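Local coordinates for protein HicA3 Toxin (Yersinia pestis, PDB 4P78) that is the toxin of the HicA3-HicB3 toxin-antitoxin system and, as in other HicA proteins, probably acts as an RNA-cleaving enzyme held inactive by its antitoxin, at residues Glu5-Leu10 / Ile40-Pro45; Gln16-Arg21 / Thr30-Gly35. One frame throughout, in Å; residues are numbered along the deposited sequence.

How the interactions relate
From the N terminus the chain runs through helix 3-12, strands 16-22, 27-33 and 36-44, and then helix 51-61. Interaction 1 closes the wider loop, bringing 5-10 of the first helix onto 40-45 of the third strand across 29 intervening residues. Interaction 2 is nested inside that loop, pairing 16-21 with 30-35 as the two arms of a beta hairpin. Their centres lie about 10 Å apart, and they meet directly: Leu-42 CD1 packs on Leu-31 CD1 at 3.8 Å, and Ile-7 CG2 on Ile-17 CD1 at 3.9 Å. Together they tie the helix to all three strands of the antiparallel sheet.

Interaction 1: residues Glu5-Leu10 / Ile40-Pro45; sequences ELIKRL and ITLPYP
Leu-42 projects from strand 40-44 onto helix 5-10, and three helical side chains close on its two methyl groups. Its CB leaves the strand toward the helix, and chi1 of -69° sets CG opposite the carbonyl carbon; from CG the branches part. CD1 meets Leu-10 CD1 tip to tip at 3.6 Å and is also passed by Ile-7 CG1 at 4.0 Å, the two side chains running in opposite directions. CD2 lies 3.8 Å from Leu-6 CD2, a methyl that also reaches Leu-42 CD1, and the leucines cross at a slant. Beyond this centre, Leu-10 uses its other methyl, CD2, against Ile-40 CD1 (3.9 Å), while Ile-7 CD1 comes obliquely to the Tyr-44 ring, 4.4 Å from Tyr-44 CD1. No hydrogen bond spans the segments; the axes of helix 5-10 and strand 40-44 come within 10.9 Å, their N-to-C directions 158° apart, a spacing bridged by apolar side chains, aliphatic apart from the Tyr-44 ring. Away from the strand, Arg-9 NE and NH2 both grip Glu-5 OE2, a side-on salt bridge. Ile-63 and helix 51-61 pack on Leu-6 and Leu-10, adding to the apolar core of an alpha-beta-beta-beta-alpha fold of the double-stranded RNA-binding type, characteristic of HicA toxins.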
loop_
_atom_site.group_PDB
_atom_site.type_symbol
_atom_site.label_atom_id
_atom_site.label_comp_id
_atom_site.label_asym_id
_atom_site.label_seq_id
_atom_site.Cartn_x
_atom_site.Cartn_y
_atom_site.Cartn_z
ATOM N N GLU C 5 -16.874 -20.723 9.415
ATOM C CA GLU C 5 -18.154 -20.111 9.750
ATOM C C GLU C 5 -18.623 -19.129 8.655
ATOM O O GLU C 5 -19.821 -19.047 8.365
ATOM C CB GLU C 5 -18.088 -19.388 11.093
ATOM C CG GLU C 5 -19.458 -18.900 11.546
ATOM C CD GLU C 5 -19.409 -18.044 12.792
ATOM O OE1 GLU C 5 -18.460 -18.201 13.591
ATOM O OE2 GLU C 5 -20.329 -17.215 12.972
ATOM N N LEU C 6 -17.687 -18.403 8.044
ATOM C CA LEU C 6 -18.031 -17.483 6.952
ATOM C C LEU C 6 -18.609 -18.244 5.758
ATOM O O LEU C 6 -19.627 -17.849 5.196
ATOM C CB LEU C 6 -16.801 -16.665 6.514
ATOM C CG LEU C 6 -16.985 -15.805 5.249
ATOM C CD1 LEU C 6 -18.222 -14.927 5.362
ATOM C CD2 LEU C 6 -15.732 -14.947 4.981
ATOM N N ILE C 7 -17.952 -19.336 5.383
ATOM C CA ILE C 7 -18.428 -20.210 4.307
ATOM C C ILE C 7 -19.848 -20.734 4.589
ATOM O O ILE C 7 -20.713 -20.733 3.706
ATOM C CB ILE C 7 -17.455 -21.400 4.090
ATOM C CG1 ILE C 7 -16.115 -20.901 3.531
ATOM C CG2 ILE C 7 -18.074 -22.462 3.180
ATOM C CD1 ILE C 7 -15.104 -22.005 3.277
ATOM N N LYS C 8 -20.108 -21.149 5.823
ATOM C CA LYS C 8 -21.456 -21.618 6.154
ATOM C C LYS C 8 -22.475 -20.467 6.163
ATOM O O LYS C 8 -23.617 -20.657 5.765
ATOM C CB LYS C 8 -21.430 -22.381 7.477
ATOM C CG LYS C 8 -20.551 -23.652 7.376
ATOM C CD LYS C 8 -19.890 -24.056 8.702
ATOM C CE LYS C 8 -18.752 -25.051 8.462
ATOM N NZ LYS C 8 -17.800 -25.138 9.618
ATOM N N ARG C 9 -22.056 -19.257 6.531
ATOM C CA ARG C 9 -22.952 -18.110 6.380
ATOM C C ARG C 9 -23.221 -17.798 4.907
ATOM O O ARG C 9 -24.325 -17.374 4.548
ATOM C CB ARG C 9 -22.388 -16.885 7.095
ATOM C CG ARG C 9 -22.507 -16.988 8.608
ATOM C CD ARG C 9 -21.767 -15.872 9.303
ATOM N NE ARG C 9 -21.796 -16.036 10.752
ATOM C CZ ARG C 9 -22.802 -15.640 11.518
ATOM N NH1 ARG C 9 -23.859 -15.052 10.968
ATOM N NH2 ARG C 9 -22.755 -15.830 12.828
ATOM N N LEU C 10 -22.231 -18.029 4.048
ATOM C CA LEU C 10 -22.418 -17.830 2.609
ATOM C C LEU C 10 -23.368 -18.891 2.027
ATOM O O LEU C 10 -24.183 -18.601 1.143
ATOM C CB LEU C 10 -21.067 -17.846 1.884
ATOM C CG LEU C 10 -20.208 -16.580 2.071
ATOM C CD1 LEU C 10 -18.755 -16.808 1.702
ATOM C CD2 LEU C 10 -20.771 -15.452 1.223
ATOM N N ILE C 40 -17.186 -15.735 -5.612
ATOM C CA ILE C 40 -16.528 -15.223 -4.421
ATOM C C ILE C 40 -15.252 -16.025 -4.196
ATOM O O ILE C 40 -15.278 -17.255 -4.181
ATOM C CB ILE C 40 -17.443 -15.278 -3.187
ATOM C CG1 ILE C 40 -18.610 -14.312 -3.390
ATOM C CG2 ILE C 40 -16.664 -14.914 -1.903
ATOM C CD1 ILE C 40 -19.557 -14.244 -2.244
ATOM N N THR C 41 -14.126 -15.319 -4.084
ATOM C CA THR C 41 -12.845 -15.945 -3.767
ATOM C C THR C 41 -12.424 -15.558 -2.351
ATOM O O THR C 41 -12.229 -14.371 -2.046
ATOM C CB THR C 41 -11.721 -15.540 -4.775
ATOM O OG1 THR C 41 -12.104 -15.889 -6.109
ATOM C CG2 THR C 41 -10.419 -16.239 -4.438
ATOM N N LEU C 42 -12.291 -16.569 -1.497
ATOM C CA LEU C 42 -11.922 -16.396 -0.090
ATOM C C LEU C 42 -10.556 -16.970 0.240
ATOM O O LEU C 42 -10.209 -18.052 -0.229
ATOM C CB LEU C 42 -12.943 -17.077 0.826
ATOM C CG LEU C 42 -14.345 -16.506 0.934
ATOM C CD1 LEU C 42 -15.181 -17.391 1.861
ATOM C CD2 LEU C 42 -14.220 -15.094 1.477
ATOM N N PRO C 43 -9.784 -16.257 1.077
ATOM C CA PRO C 43 -8.582 -16.862 1.665
ATOM C C PRO C 43 -8.980 -17.982 2.629
ATOM O O PRO C 43 -9.975 -17.837 3.335
ATOM C CB PRO C 43 -7.925 -15.703 2.422
ATOM C CG PRO C 43 -9.065 -14.797 2.778
ATOM C CD PRO C 43 -10.073 -14.923 1.637
ATOM N N TYR C 44 -8.222 -19.069 2.679
ATOM C CA TYR C 44 -8.608 -20.189 3.538
ATOM C C TYR C 44 -7.382 -21.040 3.874
ATOM O O TYR C 44 -6.522 -21.262 3.020
ATOM C CB TYR C 44 -9.720 -21.017 2.846
ATOM C CG TYR C 44 -9.949 -22.419 3.395
ATOM C CD1 TYR C 44 -10.909 -22.665 4.370
ATOM C CD2 TYR C 44 -9.205 -23.492 2.924
ATOM C CE1 TYR C 44 -11.111 -23.938 4.868
ATOM C CE2 TYR C 44 -9.395 -24.766 3.413
ATOM C CZ TYR C 44 -10.343 -24.983 4.381
ATOM O OH TYR C 44 -10.510 -26.253 4.852
ATOM N N PRO C 45 -7.285 -21.508 5.126
ATOM C CA PRO C 45 -8.189 -21.237 6.248
ATOM C C PRO C 45 -7.700 -20.080 7.128
ATOM O O PRO C 45 -6.494 -19.884 7.263
ATOM C CB PRO C 45 -8.165 -22.556 7.017
ATOM C CG PRO C 45 -6.731 -23.042 6.825
ATOM C CD PRO C 45 -6.289 -22.545 5.465
#

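Interaction 2: residues Gln16-Arg21 / Thr30-Gly35; sequences QIRGGR and TLCKPG
Thr-30, buried in the hairpin, and Arg-18 meet in the tight part of this strand pairing, its backbone ladder. Thr-30 O accepts Arg-18 N at 2.8 Å and also a weak bond from Gly-19 N at 3.4 Å. Arg-18 and Gly-19 thus both face Thr-30, a classic beta bulge, and Thr-30 N returns a bond to Gly-19 O (2.9 Å). Farther along the same ladder, Gln-16 and Cys-32 exchange two backbone bonds, the shorter being Gln-16 N to Cys-32 O at 2.7 Å. The extended Arg-18 side chain, its CG anti to the backbone N (chi1 -176°), crosses Thr-30 obliquely and brings NH1 to Thr-30 OG1 at 3.0 Å, with the hydroxyl oxygen at the guanidinium edge and 2° from its plane. A water lies 3.0 Å from that same Thr-30 OG1, so the hydroxyl is engaged twice. The looser side is solvent-exposed: the Gln-16 side chain meets Pro-34 at about a right angle, Gln-16 NE2 lying 3.4 Å from Pro-34 CG. The hairpin has strand 36-44 as its neighbour beyond 27-33. Ile-17 rests on helix 3-12, while Arg-18 turns to the partner protein, where its NE makes a salt bridge with Glu-52 of the HicB3 antitoxin chain.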
loop_
_atom_site.group_PDB
_atom_site.type_symbol
_atom_site.label_atom_id
_atom_site.label_comp_id
_atom_site.label_asym_id
_atom_site.label_seq_id
_atom_site.Cartn_x
_atom_site.Cartn_y
_atom_site.Cartn_z
ATOM N N GLN C 16 -22.695 -21.715 -2.971
ATOM C CA GLN C 16 -22.172 -23.074 -2.852
ATOM C C GLN C 16 -20.666 -23.075 -3.041
ATOM O O GLN C 16 -20.159 -22.316 -3.846
ATOM C CB GLN C 16 -22.820 -24.000 -3.885
ATOM C CG GLN C 16 -24.318 -24.199 -3.681
ATOM C CD GLN C 16 -25.019 -24.801 -4.901
ATOM O OE1 GLN C 16 -24.378 -25.311 -5.820
ATOM N NE2 GLN C 16 -26.348 -24.726 -4.910
ATOM N N ILE C 17 -19.966 -23.933 -2.309
ATOM C CA ILE C 17 -18.550 -24.169 -2.536
ATOM C C ILE C 17 -18.358 -24.703 -3.942
ATOM O O ILE C 17 -18.968 -25.700 -4.335
ATOM C CB ILE C 17 -17.953 -25.172 -1.535
ATOM C CG1 ILE C 17 -18.061 -24.628 -0.107
ATOM C CG2 ILE C 17 -16.488 -25.499 -1.921
ATOM C CD1 ILE C 17 -17.755 -25.643 0.996
ATOM N N ARG C 18 -17.520 -24.014 -4.701
ATOM C CA ARG C 18 -17.179 -24.430 -6.039
ATOM C C ARG C 18 -15.970 -25.368 -5.959
ATOM O O ARG C 18 -15.962 -26.466 -6.513
ATOM C CB ARG C 18 -16.905 -23.191 -6.898
ATOM C CG ARG C 18 -16.633 -23.437 -8.347
ATOM C CD ARG C 18 -16.447 -22.085 -9.094
ATOM N NE ARG C 18 -15.797 -22.285 -10.388
ATOM C CZ ARG C 18 -14.484 -22.293 -10.563
ATOM N NH1 ARG C 18 -13.674 -22.087 -9.528
ATOM N NH2 ARG C 18 -13.979 -22.491 -11.771
ATOM N N GLY C 19 -14.953 -24.943 -5.222
ATOM C CA GLY C 19 -13.774 -25.763 -5.037
ATOM C C GLY C 19 -12.647 -24.974 -4.411
ATOM O O GLY C 19 -12.775 -23.771 -4.163
ATOM N N GLY C 20 -11.541 -25.663 -4.159
ATOM C CA GLY C 20 -10.363 -25.047 -3.588
ATOM C C GLY C 20 -9.392 -24.730 -4.701
ATOM O O GLY C 20 -9.464 -25.274 -5.805
ATOM N N ARG C 21 -8.478 -23.828 -4.422
ATOM C CA ARG C 21 -7.433 -23.543 -5.370
ATOM C C ARG C 21 -6.172 -23.256 -4.563
ATOM O O ARG C 21 -6.241 -22.657 -3.492
ATOM C CB ARG C 21 -7.843 -22.380 -6.272
ATOM C CG ARG C 21 -6.776 -21.958 -7.241
ATOM C CD ARG C 21 -6.603 -22.914 -8.406
ATOM N NE ARG C 21 -5.474 -22.461 -9.207
ATOM C CZ ARG C 21 -5.548 -21.503 -10.127
ATOM N NH1 ARG C 21 -4.463 -21.141 -10.803
ATOM N NH2 ARG C 21 -6.711 -20.912 -10.389
ATOM N N THR C 30 -13.203 -20.952 -3.733
ATOM C CA THR C 30 -14.141 -20.210 -4.577
ATOM C C THR C 30 -15.580 -20.686 -4.351
ATOM O O THR C 30 -15.836 -21.869 -4.080
ATOM C CB THR C 30 -13.804 -20.314 -6.092
ATOM O OG1 THR C 30 -13.938 -21.663 -6.565
ATOM C CG2 THR C 30 -12.403 -19.785 -6.376
ATOM N N LEU C 31 -16.516 -19.754 -4.431
ATOM C CA LEU C 31 -17.926 -20.102 -4.299
ATOM C C LEU C 31 -18.695 -19.508 -5.451
ATOM O O LEU C 31 -18.263 -18.523 -6.048
ATOM C CB LEU C 31 -18.511 -19.602 -2.981
ATOM C CG LEU C 31 -17.835 -20.115 -1.703
ATOM C CD1 LEU C 31 -16.770 -19.112 -1.181
ATOM C CD2 LEU C 31 -18.904 -20.416 -0.657
ATOM N N CYS C 32 -19.838 -20.111 -5.748
ATOM C CA CYS C 32 -20.738 -19.612 -6.769
ATOM C C CYS C 32 -22.165 -19.727 -6.260
ATOM O O CYS C 32 -22.428 -20.402 -5.267
ATOM C CB CYS C 32 -20.572 -20.394 -8.069
ATOM S SG CYS C 32 -20.880 -22.163 -7.886
ATOM N N LYS C 33 -23.090 -19.073 -6.946
ATOM C CA LYS C 33 -24.483 -19.082 -6.536
ATOM C C LYS C 33 -25.341 -19.297 -7.769
ATOM O O LYS C 33 -25.212 -18.563 -8.746
ATOM C CB LYS C 33 -24.850 -17.774 -5.821
ATOM C CG LYS C 33 -26.285 -17.709 -5.315
ATOM C CD LYS C 33 -26.532 -16.461 -4.463
ATOM C CE LYS C 33 -27.941 -16.472 -3.888
ATOM N NZ LYS C 33 -28.189 -15.329 -2.960
ATOM N N PRO C 34 -26.211 -20.324 -7.730
ATOM C CA PRO C 34 -27.030 -20.719 -8.884
ATOM C C PRO C 34 -27.850 -19.550 -9.410
ATOM O O PRO C 34 -28.462 -18.840 -8.612
ATOM C CB PRO C 34 -27.935 -21.819 -8.315
ATOM C CG PRO C 34 -27.206 -22.336 -7.138
ATOM C CD PRO C 34 -26.495 -21.159 -6.549
ATOM N N GLY C 35 -27.832 -19.339 -10.724
ATOM C CA GLY C 35 -28.558 -18.239 -11.332
ATOM C C GLY C 35 -27.827 -16.908 -11.247
ATOM O O GLY C 35 -28.345 -15.875 -11.675
HETATM O O HOH W 1 -11.224 -22.915 -7.101
#